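Local coordinates for TOG array regulator of axonemal microtubules protein 1 (Mus musculus, PDB 5DN7) that promotes microtubule polymerization through its TOG domains, made of HEAT repeats, and takes part in building primary cilia and setting their length, at residues A[26-31]-A[68-73]; A[46-51]-A[90-95]; A[146-151]-A[181-186]; A[165-170]-A[249-254]; A[189-194]-A[223-228]. One frame throughout, in Å; residues are numbered along the deposited sequence.

All five contacts tie together one TOG domain, TOG 2, a solenoid of paired helices. Contacts 1 and 2 share the N-terminal end, with centres 12 Å apart. They touch directly, Ile68 CG1 packing on Leu93 CD2 at 3.6 Å. Contacts 3, 4 and 5 belong to the C-terminal half. The centre of contact 3 is about 33 Å from that of contact 1, but 16 Å from contact 4 and 12 Å from contact 5. Leu183 joins contacts 3 and 4 by packing on Leu170, and Phe185 joins contacts 3 and 5 by packing on Thr227. Contacts 1 and 5 are farthest apart, about 41 Å between centres, and do not touch, their nearest atoms about 20 Å apart.

Contact 1: residues A[26-31]-A[68-73]; sequences ELHARL and ISLLYN
This is a thin, largely apolar contact between two helices, made by the ends of His28, Leu31 and Leu70. It sits at the N-terminal end of TOG 2. Residues 26-31 lie on helix 25-32, in the predicted HEAT 4, and residues 68-73 lie on helix 61-74, in the predicted HEAT 5. The contact therefore joins neighbouring repeats. The backbones stay well apart, with 9.0 Å between Leu31 CA and Leu70 CA, and the segments bury 106 Å² in all.

Leu70 spans most of this gap. Its CG is anti to the backbone N (chi1 178°), and both methyls reach the first helix. Leu70 CD2 lies 4.0 Å from His28 CD2, and Leu70 CD1 lies 4.1 Å from His28 NE2. Leu70 CD2 comes at the imidazole at a slant. Leu31 adds a looser touch, its CD1 4.4 Å from Leu70 CD2. Ile23, in the preceding loop, touches both His28 and Leu70. Behind the contact, Leu27 and Leu31 rest on Ala43 of helix 40-52.

The polar side of helix 25-32 is organised separately. Arg30 NH1 forms a salt bridge with Glu26 OE2 at 2.8 Å. It meets the syn lone pair of that oxygen, almost in the guanidinium plane, although the N-H points off line (136°). Leu27 CD1 lies over one face of the guanidinium.

The helices are thus joined here by methyl groups packed on each other and on an imidazole, while Arg30 and Glu26 pair within their own helix. Such a contact depends on fit more than on bond direction.

Contact 2: residues A[46-51]-A[90-95]; sequences ELKQLL and LHLLVI
Lys48 is the first residue of 46-51 to touch the other helix, and it meets Leu92. Its carbonyl O lies 3.5 Å from Leu92 CD2. Its side chain helps through the base alone, with Lys48 CG 4.1 Å from the same methyl. The two side chains cross at about a right angle.

One turn on comes Leu51, which points toward 90-95. Leu51 CB presses on Leu92 CD2 at 3.5 Å, tighter than usual for two carbons. Farther out, Leu51 CD2 reaches Leu93. It lies 3.9 Å from Leu93 N and 4.0 Å from Leu93 CB. Leu51 chi1 is -117°, off the staggered positions, which may reflect the close fit. Phe67 of helix 61-74 packs against both Leu51 and Leu93.

The short helical segments run nearly parallel, at 10°, with their axes 9.8 Å apart. This suits like-placed helices of successive predicted repeats, HEAT 4 and HEAT 5. Leu92 CD2 rests against both Lys48 O and Leu51 CB. The contact is mostly apolar and closely fitted, and the lysine joins in by its aliphatic part and carbonyl, with its charged end turned elsewhere.

Contact 3: residues A[146-151]-A[181-186]; sequences LLLENL and PKLSFD
Leu148 CD1 is the centre of this contact. It meets Leu183 CD1 at 3.6 Å and Asp186 CB at 3.9 Å, so one methyl bridges two successive turns of helix 180-187. Leu148 and Leu183 cross at about a right angle, while Asp186 is met obliquely. Asp186 takes part here by its CB. Its backbone is used too, since Leu151 CD1 lies 3.3 Å from Asp186 O. Leu183 CG is anti to its backbone N (chi1 -156°), a turn that brings CD1 up to the leucine opposite.

Neighbouring helices back these groups. Val162 and Cys166 of helix 156-172 pack on Leu148. Leu170 of the same helix and Leu209 of helix 196-213 pack on Leu183. Local bonds support the backbone on both sides. Asn150 ND2 donates to Leu147 O at 3.1 Å, with the partner in the amide plane and the bond fairly straight at 158°. Asn150 N also bonds to Leu147 O, from the same face of the carbonyl plane. In the other segment, Ser184 OG donates to Pro181 O at 2.9 Å. That oxygen also accepts the helical bond from Phe185 N.

The segments belong to predicted HEAT 7 and HEAT 8. The first helices of successive repeats stack here in one layer, and the second helices form another behind them, which is the arrangement of a HEAT solenoid.

Contact 4: residues A[165-170]-A[249-254]; sequences ICICSL and TLPRLT
Leu253 packs on Cys168, joining a short strand to helix 156-172. Leu253 CB points toward the helix. The side chain extends through CB and CG, and the contacts begin at the methyls. CG is anti to the carbonyl carbon (chi1 -68°), and the two methyls reach the helix surface. CD1 lies 3.8 Å from Cys168 O and 4.0 Å from Cys168 SG. CD2 lies 3.8 Å from Cys168 CA and 3.9 Å from Cys168 SG. Both methyls thus touch the sulfur, one also the carbonyl oxygen and the other CA. Met128 of helix 121-138 also packs on this cysteine.

A second touch lies two residues earlier. Pro251 CG meets Ile167 CG2 at 3.9 Å, the ring crossing the isoleucine obliquely. Glu204 and Val208 of helix 196-213 also touch Pro251, so the proline lies against two helices.

Arg252 CB is directed away from the helix. Its NH1 makes a salt bridge with Glu260 OE1, and the backbones of the two residues are hydrogen-bonded. Strand 252-253 pairs in this way with strand 259-260. The arrangement is a small antiparallel hairpin, following the last helix of the chain and folded back onto the helices of the TOG 2 solenoid.

Contact 5: residues A[189-194]-A[223-228]; sequences PALVDS and KAVDTV
Val228 is the main bump of this contact, and the hollow it enters lies between Pro189 and Val192. Its CG1 rests on the backbone of the proline, 3.8 Å from Pro189 N and 4.0 Å from Pro189 CA. The proline ring forms one wall of the hollow, with Pro189 CD 4.3 Å from Val228 CG1. Val192 forms the other wall. Its CG1 lies 4.0 Å from Val228 CG2, and its CG2 lies 4.1 Å from Val228 CB. The two valines cross at a slant, and Val192 CG1 also touches Val228 O at 3.7 Å. Val228 CG1 is anti to its carbonyl carbon (chi1 -57°), which turns this methyl to the proline and leaves CG2 for the valine.

The place is the turn between the two helices of predicted HEAT 8, helix 180-187 and helix 196-213. Against it lies the end of helix 219-226, the next helix in the row of this alpha solenoid.

Deeper in, the Leu191 CD1 methyl is laid across the CG2 branch of Val225, 4.0 Å from that carbon. The side chains cross at about a right angle. Val241 of helix 237-246 touches both, and Phe206 backs Leu191.

Local bonds shape both sides. Val192 N bonds to Pro189 O, consistent with the helical curl of 189-191. Across from them, Thr227 OG1 donates to Ala224 O at 2.7 Å, in the carbonyl plane and on a lone pair, just before Val228.

Contact 1: residues A[26-31]-A[68-73]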
# COMPACT_ATOMS: atom_id res chain seq x y z
N GLU A 26 -27.39 -13.66 11.55
CA GLU A 26 -26.92 -13.58 12.93
C GLU A 26 -25.49 -13.13 13.03
O GLU A 26 -25.17 -12.31 13.84
CB GLU A 26 -27.11 -14.87 13.72
CG GLU A 26 -26.45 -16.10 13.16
CD GLU A 26 -25.10 -16.42 13.76
OE1 GLU A 26 -24.42 -17.29 13.21
OE2 GLU A 26 -24.70 -15.79 14.75
N LEU A 27 -24.61 -13.68 12.21
CA LEU A 27 -23.25 -13.17 12.16
C LEU A 27 -23.19 -11.72 11.71
O LEU A 27 -22.40 -10.94 12.23
CB LEU A 27 -22.40 -14.05 11.24
CG LEU A 27 -20.93 -13.71 11.14
CD1 LEU A 27 -20.33 -13.52 12.52
CD2 LEU A 27 -20.21 -14.81 10.38
N HIS A 28 -24.02 -11.36 10.74
CA HIS A 28 -24.07 -9.99 10.26
C HIS A 28 -24.43 -9.06 11.37
O HIS A 28 -23.77 -8.01 11.57
CB HIS A 28 -25.07 -9.86 9.12
CG HIS A 28 -24.99 -8.55 8.38
ND1 HIS A 28 -26.05 -8.00 7.76
CD2 HIS A 28 -23.92 -7.69 8.17
CE1 HIS A 28 -25.68 -6.84 7.19
NE2 HIS A 28 -24.37 -6.65 7.44
N ALA A 29 -25.46 -9.42 12.12
CA ALA A 29 -25.91 -8.64 13.26
C ALA A 29 -24.79 -8.51 14.29
O ALA A 29 -24.54 -7.42 14.80
CB ALA A 29 -27.14 -9.27 13.90
N ARG A 30 -24.09 -9.60 14.59
CA ARG A 30 -22.94 -9.50 15.50
C ARG A 30 -21.79 -8.64 14.96
O ARG A 30 -21.00 -8.10 15.74
CB ARG A 30 -22.41 -10.88 15.86
CG ARG A 30 -23.19 -11.56 16.96
CD ARG A 30 -23.06 -13.06 16.86
NE ARG A 30 -21.66 -13.48 16.84
CZ ARG A 30 -21.26 -14.63 16.32
NH1 ARG A 30 -22.14 -15.45 15.76
NH2 ARG A 30 -19.97 -14.96 16.33
N LEU A 31 -21.69 -8.52 13.64
CA LEU A 31 -20.63 -7.73 13.02
C LEU A 31 -20.99 -6.25 13.05
O LEU A 31 -20.11 -5.41 13.21
CB LEU A 31 -20.38 -8.18 11.58
CG LEU A 31 -19.76 -9.55 11.33
CD1 LEU A 31 -20.04 -10.03 9.91
CD2 LEU A 31 -18.26 -9.55 11.62
N ILE A 68 -17.73 -5.81 0.49
CA ILE A 68 -16.55 -4.96 0.58
C ILE A 68 -16.89 -3.67 1.32
O ILE A 68 -16.09 -3.18 2.12
CB ILE A 68 -15.97 -4.66 -0.83
CG1 ILE A 68 -15.26 -5.91 -1.38
CG2 ILE A 68 -15.00 -3.50 -0.78
CD1 ILE A 68 -15.06 -5.90 -2.87
N SER A 69 -18.10 -3.16 1.10
CA SER A 69 -18.58 -1.97 1.81
C SER A 69 -18.61 -2.20 3.33
O SER A 69 -18.14 -1.37 4.14
CB SER A 69 -19.97 -1.59 1.27
OG SER A 69 -20.45 -0.38 1.81
N LEU A 70 -19.14 -3.35 3.72
CA LEU A 70 -19.14 -3.78 5.11
C LEU A 70 -17.72 -3.81 5.70
O LEU A 70 -17.47 -3.26 6.78
CB LEU A 70 -19.77 -5.17 5.23
CG LEU A 70 -19.77 -5.72 6.65
CD1 LEU A 70 -20.65 -4.83 7.52
CD2 LEU A 70 -20.27 -7.14 6.66
N LEU A 71 -16.80 -4.46 4.99
CA LEU A 71 -15.40 -4.49 5.43
C LEU A 71 -14.84 -3.08 5.60
O LEU A 71 -14.11 -2.80 6.54
CB LEU A 71 -14.55 -5.30 4.45
CG LEU A 71 -14.97 -6.77 4.32
CD1 LEU A 71 -14.01 -7.54 3.44
CD2 LEU A 71 -15.10 -7.44 5.68
N TYR A 72 -15.20 -2.19 4.68
CA TYR A 72 -14.71 -0.82 4.74
C TYR A 72 -15.22 -0.14 6.00
O TYR A 72 -14.49 0.62 6.65
CB TYR A 72 -15.15 -0.05 3.49
CG TYR A 72 -14.61 1.36 3.39
CD1 TYR A 72 -13.27 1.59 3.08
CD2 TYR A 72 -15.43 2.47 3.61
CE1 TYR A 72 -12.76 2.87 2.99
CE2 TYR A 72 -14.94 3.76 3.51
CZ TYR A 72 -13.59 3.96 3.21
OH TYR A 72 -13.07 5.23 3.11
N ASN A 73 -16.45 -0.38 6.37
CA ASN A 73 -16.94 0.13 7.61
C ASN A 73 -16.28 -0.46 8.84
O ASN A 73 -16.04 0.22 9.78
CB ASN A 73 -18.45 0.12 7.66
CG ASN A 73 -19.06 1.08 6.67
OD1 ASN A 73 -19.97 0.72 5.96
ND2 ASN A 73 -18.57 2.28 6.61

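Contact 2: residues A[46-51]-A[90-95]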
# COMPACT_ATOMS: atom_id res chain seq x y z
N GLU A 46 -14.96 -15.57 12.73
CA GLU A 46 -15.99 -16.43 12.16
C GLU A 46 -16.16 -16.16 10.66
O GLU A 46 -16.13 -17.08 9.83
CB GLU A 46 -17.32 -16.21 12.89
CG GLU A 46 -18.04 -17.47 13.33
CD GLU A 46 -19.10 -17.18 14.40
OE1 GLU A 46 -18.72 -16.84 15.54
OE2 GLU A 46 -20.31 -17.27 14.08
N LEU A 47 -16.31 -14.88 10.32
CA LEU A 47 -16.39 -14.44 8.94
C LEU A 47 -15.22 -14.95 8.12
O LEU A 47 -15.40 -15.47 7.02
CB LEU A 47 -16.45 -12.91 8.88
CG LEU A 47 -16.64 -12.32 7.48
CD1 LEU A 47 -17.75 -13.05 6.76
CD2 LEU A 47 -16.94 -10.82 7.59
N LYS A 48 -14.01 -14.82 8.65
CA LYS A 48 -12.83 -15.35 7.97
C LYS A 48 -12.99 -16.85 7.67
O LYS A 48 -12.68 -17.34 6.55
CB LYS A 48 -11.58 -15.11 8.81
CG LYS A 48 -10.29 -15.20 8.04
CD LYS A 48 -9.10 -14.90 8.94
CE LYS A 48 -8.70 -16.13 9.73
NZ LYS A 48 -7.36 -15.96 10.35
N GLN A 49 -13.49 -17.58 8.67
CA GLN A 49 -13.74 -19.00 8.50
C GLN A 49 -14.68 -19.24 7.33
O GLN A 49 -14.39 -20.07 6.46
CB GLN A 49 -14.31 -19.62 9.78
CG GLN A 49 -13.42 -19.44 11.01
CD GLN A 49 -12.05 -20.08 10.86
OE1 GLN A 49 -11.85 -21.24 11.22
NE2 GLN A 49 -11.09 -19.32 10.33
N LEU A 50 -15.78 -18.49 7.29
CA LEU A 50 -16.73 -18.63 6.18
C LEU A 50 -16.07 -18.34 4.84
O LEU A 50 -16.36 -19.01 3.84
CB LEU A 50 -17.92 -17.69 6.36
CG LEU A 50 -18.83 -17.98 7.54
CD1 LEU A 50 -19.99 -17.01 7.54
CD2 LEU A 50 -19.31 -19.42 7.50
N LEU A 51 -15.19 -17.36 4.78
CA LEU A 51 -14.51 -17.02 3.56
C LEU A 51 -13.63 -18.12 3.07
O LEU A 51 -13.39 -18.26 1.91
CB LEU A 51 -13.71 -15.75 3.71
CG LEU A 51 -14.19 -14.65 2.81
CD1 LEU A 51 -15.65 -14.46 3.11
CD2 LEU A 51 -13.44 -13.38 3.11
N LEU A 90 -10.29 -9.22 4.42
CA LEU A 90 -10.10 -8.52 3.16
C LEU A 90 -8.98 -9.16 2.34
O LEU A 90 -9.11 -9.33 1.14
CB LEU A 90 -9.80 -7.04 3.42
CG LEU A 90 -9.62 -6.14 2.20
CD1 LEU A 90 -10.86 -6.23 1.34
CD2 LEU A 90 -9.33 -4.69 2.61
N HIS A 91 -7.88 -9.51 3.00
CA HIS A 91 -6.78 -10.21 2.34
C HIS A 91 -7.27 -11.52 1.75
O HIS A 91 -6.96 -11.84 0.59
CB HIS A 91 -5.63 -10.49 3.31
CG HIS A 91 -4.49 -11.23 2.67
ND1 HIS A 91 -3.75 -12.19 3.33
CD2 HIS A 91 -3.97 -11.16 1.42
CE1 HIS A 91 -2.83 -12.67 2.52
NE2 HIS A 91 -2.95 -12.06 1.35
N LEU A 92 -8.00 -12.29 2.56
CA LEU A 92 -8.49 -13.58 2.10
C LEU A 92 -9.43 -13.39 0.91
O LEU A 92 -9.35 -14.11 -0.09
CB LEU A 92 -9.18 -14.33 3.23
CG LEU A 92 -9.80 -15.67 2.86
CD1 LEU A 92 -8.77 -16.56 2.18
CD2 LEU A 92 -10.31 -16.35 4.12
N LEU A 93 -10.30 -12.40 1.00
CA LEU A 93 -11.24 -12.09 -0.08
C LEU A 93 -10.47 -11.81 -1.36
O LEU A 93 -10.78 -12.37 -2.41
CB LEU A 93 -12.14 -10.91 0.28
CG LEU A 93 -13.02 -10.36 -0.85
CD1 LEU A 93 -14.06 -11.38 -1.33
CD2 LEU A 93 -13.69 -9.05 -0.46
N VAL A 94 -9.48 -10.93 -1.26
CA VAL A 94 -8.62 -10.61 -2.39
C VAL A 94 -8.03 -11.88 -2.97
O VAL A 94 -8.01 -12.07 -4.19
CB VAL A 94 -7.47 -9.67 -1.98
CG1 VAL A 94 -6.39 -9.65 -3.04
CG2 VAL A 94 -8.00 -8.26 -1.73
N ILE A 95 -7.53 -12.75 -2.12
CA ILE A 95 -7.04 -14.03 -2.55
C ILE A 95 -8.07 -14.83 -3.35
O ILE A 95 -7.79 -15.27 -4.43
CB ILE A 95 -6.54 -14.90 -1.39
CG1 ILE A 95 -5.34 -14.30 -0.69
CG2 ILE A 95 -6.19 -16.27 -1.90
CD1 ILE A 95 -4.39 -13.61 -1.61

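Contact 3: residues A[146-151]-A[181-186]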
# COMPACT_ATOMS: atom_id res chain seq x y z
N LEU A 146 -2.53 4.85 -8.66
CA LEU A 146 -3.69 5.03 -7.80
C LEU A 146 -3.22 5.44 -6.41
O LEU A 146 -3.65 6.44 -5.87
CB LEU A 146 -4.53 3.75 -7.72
CG LEU A 146 -5.11 3.31 -9.06
CD1 LEU A 146 -6.07 2.12 -8.89
CD2 LEU A 146 -5.79 4.49 -9.75
N LEU A 147 -2.29 4.67 -5.86
CA LEU A 147 -1.83 4.86 -4.50
C LEU A 147 -1.15 6.20 -4.27
O LEU A 147 -1.30 6.80 -3.21
CB LEU A 147 -0.87 3.73 -4.14
CG LEU A 147 -0.42 3.65 -2.69
CD1 LEU A 147 -1.66 3.61 -1.77
CD2 LEU A 147 0.45 2.42 -2.51
N LEU A 148 -0.44 6.67 -5.28
CA LEU A 148 0.37 7.87 -5.17
C LEU A 148 -0.48 9.12 -5.18
O LEU A 148 -0.04 10.16 -4.70
CB LEU A 148 1.41 7.95 -6.30
CG LEU A 148 2.71 7.22 -5.94
CD1 LEU A 148 3.61 6.99 -7.16
CD2 LEU A 148 3.44 8.00 -4.91
N GLU A 149 -1.71 9.05 -5.61
CA GLU A 149 -2.61 10.16 -5.41
C GLU A 149 -2.75 10.51 -3.92
O GLU A 149 -3.06 11.61 -3.59
CB GLU A 149 -3.95 9.93 -6.09
CG GLU A 149 -3.91 10.23 -7.58
CD GLU A 149 -5.14 9.81 -8.37
OE1 GLU A 149 -6.26 10.24 -8.06
OE2 GLU A 149 -5.01 9.06 -9.35
N ASN A 150 -2.42 9.57 -3.04
CA ASN A 150 -2.58 9.80 -1.61
C ASN A 150 -1.37 10.45 -0.98
O ASN A 150 -1.27 10.52 0.24
CB ASN A 150 -2.88 8.50 -0.88
CG ASN A 150 -4.22 7.96 -1.25
OD1 ASN A 150 -5.22 8.31 -0.63
ND2 ASN A 150 -4.27 7.10 -2.28
N LEU A 151 -0.45 10.93 -1.80
CA LEU A 151 0.58 11.83 -1.30
C LEU A 151 0.02 13.19 -0.88
O LEU A 151 0.73 13.98 -0.28
CB LEU A 151 1.67 12.03 -2.33
CG LEU A 151 2.74 10.94 -2.35
CD1 LEU A 151 3.90 11.39 -3.25
CD2 LEU A 151 3.24 10.58 -0.94
N PRO A 181 10.40 7.62 -15.08
CA PRO A 181 10.27 9.09 -15.05
C PRO A 181 8.99 9.55 -14.36
O PRO A 181 9.01 10.43 -13.49
CB PRO A 181 10.24 9.49 -16.53
CG PRO A 181 11.06 8.44 -17.20
CD PRO A 181 10.80 7.15 -16.43
N LYS A 182 7.88 8.94 -14.74
CA LYS A 182 6.60 9.30 -14.18
C LYS A 182 6.66 9.11 -12.68
O LYS A 182 6.30 10.00 -11.92
CB LYS A 182 5.47 8.47 -14.79
CG LYS A 182 4.08 8.88 -14.32
CD LYS A 182 2.97 8.15 -15.10
CE LYS A 182 2.87 6.67 -14.68
NZ LYS A 182 1.78 5.94 -15.41
N LEU A 183 7.17 7.95 -12.29
CA LEU A 183 7.28 7.57 -10.89
C LEU A 183 8.09 8.61 -10.12
O LEU A 183 7.64 9.11 -9.09
CB LEU A 183 7.91 6.18 -10.79
CG LEU A 183 7.63 5.35 -9.55
CD1 LEU A 183 6.15 5.36 -9.19
CD2 LEU A 183 8.10 3.91 -9.79
N SER A 184 9.26 8.98 -10.63
CA SER A 184 10.09 9.92 -9.90
C SER A 184 9.46 11.32 -9.81
O SER A 184 9.67 12.03 -8.83
CB SER A 184 11.47 10.02 -10.52
OG SER A 184 11.40 10.45 -11.85
N PHE A 185 8.70 11.71 -10.83
CA PHE A 185 8.00 12.99 -10.76
C PHE A 185 6.87 12.95 -9.76
O PHE A 185 6.58 13.94 -9.10
CB PHE A 185 7.46 13.41 -12.14
CG PHE A 185 8.47 14.13 -12.99
CD1 PHE A 185 9.64 13.51 -13.39
CD2 PHE A 185 8.25 15.43 -13.38
CE1 PHE A 185 10.57 14.16 -14.17
CE2 PHE A 185 9.17 16.09 -14.18
CZ PHE A 185 10.34 15.44 -14.56
N ASP A 186 6.21 11.80 -9.67
CA ASP A 186 5.13 11.62 -8.71
C ASP A 186 5.68 11.55 -7.28
O ASP A 186 4.98 11.90 -6.32
CB ASP A 186 4.33 10.34 -9.00
CG ASP A 186 3.38 10.49 -10.20
OD1 ASP A 186 3.09 11.64 -10.62
OD2 ASP A 186 2.89 9.44 -10.70

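Contact 4: residues A[165-170]-A[249-254]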
# COMPACT_ATOMS: atom_id res chain seq x y z
N ILE A 165 5.61 1.74 0.27
CA ILE A 165 4.99 0.74 -0.59
C ILE A 165 5.53 0.87 -2.02
O ILE A 165 5.70 -0.14 -2.72
CB ILE A 165 3.44 0.86 -0.55
CG1 ILE A 165 2.92 0.39 0.81
CG2 ILE A 165 2.77 0.04 -1.65
CD1 ILE A 165 1.44 0.83 1.08
N CYS A 166 5.79 2.11 -2.44
CA CYS A 166 6.51 2.31 -3.70
C CYS A 166 7.89 1.63 -3.68
O CYS A 166 8.26 0.91 -4.64
CB CYS A 166 6.64 3.81 -4.02
SG CYS A 166 5.06 4.57 -4.45
N ILE A 167 8.65 1.83 -2.60
CA ILE A 167 9.97 1.20 -2.48
C ILE A 167 9.87 -0.32 -2.58
O ILE A 167 10.62 -0.98 -3.32
CB ILE A 167 10.65 1.54 -1.14
CG1 ILE A 167 10.92 3.03 -1.04
CG2 ILE A 167 11.96 0.71 -0.96
CD1 ILE A 167 11.30 3.48 0.37
N CYS A 168 8.91 -0.86 -1.85
CA CYS A 168 8.65 -2.28 -1.85
C CYS A 168 8.38 -2.80 -3.28
O CYS A 168 8.96 -3.81 -3.73
CB CYS A 168 7.48 -2.55 -0.91
SG CYS A 168 6.96 -4.26 -0.83
N SER A 169 7.51 -2.08 -3.97
CA SER A 169 7.17 -2.36 -5.36
C SER A 169 8.41 -2.39 -6.28
O SER A 169 8.59 -3.33 -7.06
CB SER A 169 6.17 -1.30 -5.85
OG SER A 169 5.41 -1.77 -6.94
N LEU A 170 9.26 -1.38 -6.16
CA LEU A 170 10.40 -1.25 -7.04
C LEU A 170 11.47 -2.29 -6.71
O LEU A 170 12.31 -2.60 -7.55
CB LEU A 170 11.01 0.14 -6.93
CG LEU A 170 10.23 1.30 -7.54
CD1 LEU A 170 10.55 2.60 -6.77
CD2 LEU A 170 10.59 1.42 -9.03
N THR A 249 24.31 2.13 -1.51
CA THR A 249 23.69 1.06 -0.75
C THR A 249 22.19 1.24 -0.84
O THR A 249 21.68 2.35 -0.86
CB THR A 249 24.17 1.04 0.73
OG1 THR A 249 23.45 0.03 1.47
CG2 THR A 249 23.98 2.40 1.40
N LEU A 250 21.47 0.14 -0.91
CA LEU A 250 20.05 0.20 -1.19
C LEU A 250 19.26 -0.37 -0.03
O LEU A 250 19.78 -1.19 0.71
CB LEU A 250 19.73 -0.57 -2.47
CG LEU A 250 20.31 0.01 -3.76
CD1 LEU A 250 20.25 -1.04 -4.84
CD2 LEU A 250 19.53 1.27 -4.17
N PRO A 251 17.99 0.06 0.13
CA PRO A 251 17.14 -0.60 1.13
C PRO A 251 16.85 -2.02 0.66
O PRO A 251 17.17 -2.36 -0.48
CB PRO A 251 15.88 0.27 1.13
CG PRO A 251 15.78 0.72 -0.30
CD PRO A 251 17.22 1.02 -0.69
N ARG A 252 16.25 -2.84 1.51
CA ARG A 252 15.93 -4.22 1.16
C ARG A 252 14.58 -4.53 1.75
O ARG A 252 14.07 -3.75 2.57
CB ARG A 252 16.98 -5.21 1.70
CG ARG A 252 17.06 -5.23 3.25
CD ARG A 252 18.06 -6.28 3.75
NE ARG A 252 17.69 -7.63 3.34
CZ ARG A 252 16.82 -8.40 3.98
NH1 ARG A 252 16.25 -7.96 5.09
NH2 ARG A 252 16.54 -9.62 3.53
N LEU A 253 14.04 -5.68 1.39
CA LEU A 253 12.76 -6.13 1.90
C LEU A 253 12.92 -7.25 2.89
O LEU A 253 13.66 -8.19 2.65
CB LEU A 253 11.86 -6.61 0.76
CG LEU A 253 11.34 -5.59 -0.24
CD1 LEU A 253 10.41 -6.31 -1.20
CD2 LEU A 253 10.61 -4.47 0.49
N THR A 254 12.21 -7.17 4.01
CA THR A 254 12.12 -8.31 4.91
C THR A 254 11.23 -9.37 4.29
O THR A 254 10.60 -9.14 3.27
CB THR A 254 11.55 -7.94 6.26
OG1 THR A 254 10.13 -7.74 6.14
CG2 THR A 254 12.22 -6.68 6.80

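Contact 5: residues A[189-194]-A[223-228]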
# COMPACT_ATOMS: atom_id res chain seq x y z
N PRO A 189 7.58 15.19 -4.78
CA PRO A 189 7.06 16.07 -3.73
C PRO A 189 7.33 15.56 -2.31
O PRO A 189 7.36 16.35 -1.36
CB PRO A 189 5.56 16.09 -4.00
CG PRO A 189 5.45 15.81 -5.45
CD PRO A 189 6.53 14.85 -5.76
N ALA A 190 7.53 14.26 -2.16
CA ALA A 190 7.80 13.72 -0.83
C ALA A 190 9.20 14.14 -0.36
O ALA A 190 9.49 14.16 0.84
CB ALA A 190 7.65 12.21 -0.85
N LEU A 191 10.06 14.48 -1.31
CA LEU A 191 11.40 14.96 -1.00
C LEU A 191 11.35 16.28 -0.24
O LEU A 191 12.28 16.60 0.49
CB LEU A 191 12.23 15.14 -2.27
CG LEU A 191 12.70 13.87 -3.02
CD1 LEU A 191 13.38 14.22 -4.30
CD2 LEU A 191 13.64 13.10 -2.14
N VAL A 192 10.28 17.05 -0.40
CA VAL A 192 10.16 18.33 0.30
C VAL A 192 9.01 18.34 1.30
O VAL A 192 8.50 19.40 1.63
CB VAL A 192 9.95 19.52 -0.68
CG1 VAL A 192 11.21 19.80 -1.44
CG2 VAL A 192 8.80 19.23 -1.65
N ASP A 193 8.60 17.17 1.76
CA ASP A 193 7.50 17.08 2.71
C ASP A 193 7.91 17.77 4.01
O ASP A 193 9.11 17.86 4.32
CB ASP A 193 7.13 15.61 2.95
CG ASP A 193 5.76 15.44 3.58
OD1 ASP A 193 5.63 15.57 4.82
OD2 ASP A 193 4.80 15.15 2.84
N SER A 194 6.93 18.28 4.76
CA SER A 194 7.19 18.94 6.03
C SER A 194 7.73 17.96 7.07
O SER A 194 8.42 18.35 8.01
CB SER A 194 5.91 19.59 6.57
OG SER A 194 4.94 18.61 6.90
N LYS A 223 15.98 16.29 -12.86
CA LYS A 223 14.88 17.06 -13.34
C LYS A 223 13.68 16.96 -12.40
O LYS A 223 13.04 17.93 -12.14
CB LYS A 223 14.47 16.62 -14.74
CG LYS A 223 15.62 16.71 -15.73
CD LYS A 223 15.16 16.81 -17.17
CE LYS A 223 15.71 15.70 -18.01
NZ LYS A 223 14.62 15.06 -18.78
N ALA A 224 13.40 15.76 -11.91
CA ALA A 224 12.36 15.57 -10.92
C ALA A 224 12.60 16.45 -9.69
O ALA A 224 11.68 17.10 -9.20
CB ALA A 224 12.27 14.11 -10.51
N VAL A 225 13.84 16.47 -9.19
CA VAL A 225 14.18 17.32 -8.06
C VAL A 225 13.96 18.80 -8.45
O VAL A 225 13.55 19.62 -7.63
CB VAL A 225 15.64 17.11 -7.59
CG1 VAL A 225 16.02 18.14 -6.50
CG2 VAL A 225 15.88 15.66 -7.10
N ASP A 226 14.22 19.13 -9.71
CA ASP A 226 14.04 20.51 -10.14
C ASP A 226 12.59 20.93 -10.04
O ASP A 226 12.30 22.07 -9.72
CB ASP A 226 14.54 20.74 -11.56
CG ASP A 226 16.03 20.95 -11.62
OD1 ASP A 226 16.61 21.36 -10.59
OD2 ASP A 226 16.62 20.70 -12.69
N THR A 227 11.66 20.02 -10.33
CA THR A 227 10.24 20.37 -10.22
C THR A 227 9.74 20.68 -8.79
O THR A 227 8.62 21.18 -8.62
CB THR A 227 9.33 19.25 -10.80
OG1 THR A 227 9.29 18.14 -9.91
CG2 THR A 227 9.83 18.81 -12.15
N VAL A 228 10.55 20.42 -7.77
CA VAL A 228 10.06 20.69 -6.42
C VAL A 228 10.98 21.59 -5.60
O VAL A 228 10.65 21.89 -4.47
CB VAL A 228 9.82 19.39 -5.61
CG1 VAL A 228 8.84 18.47 -6.32
CG2 VAL A 228 11.13 18.70 -5.31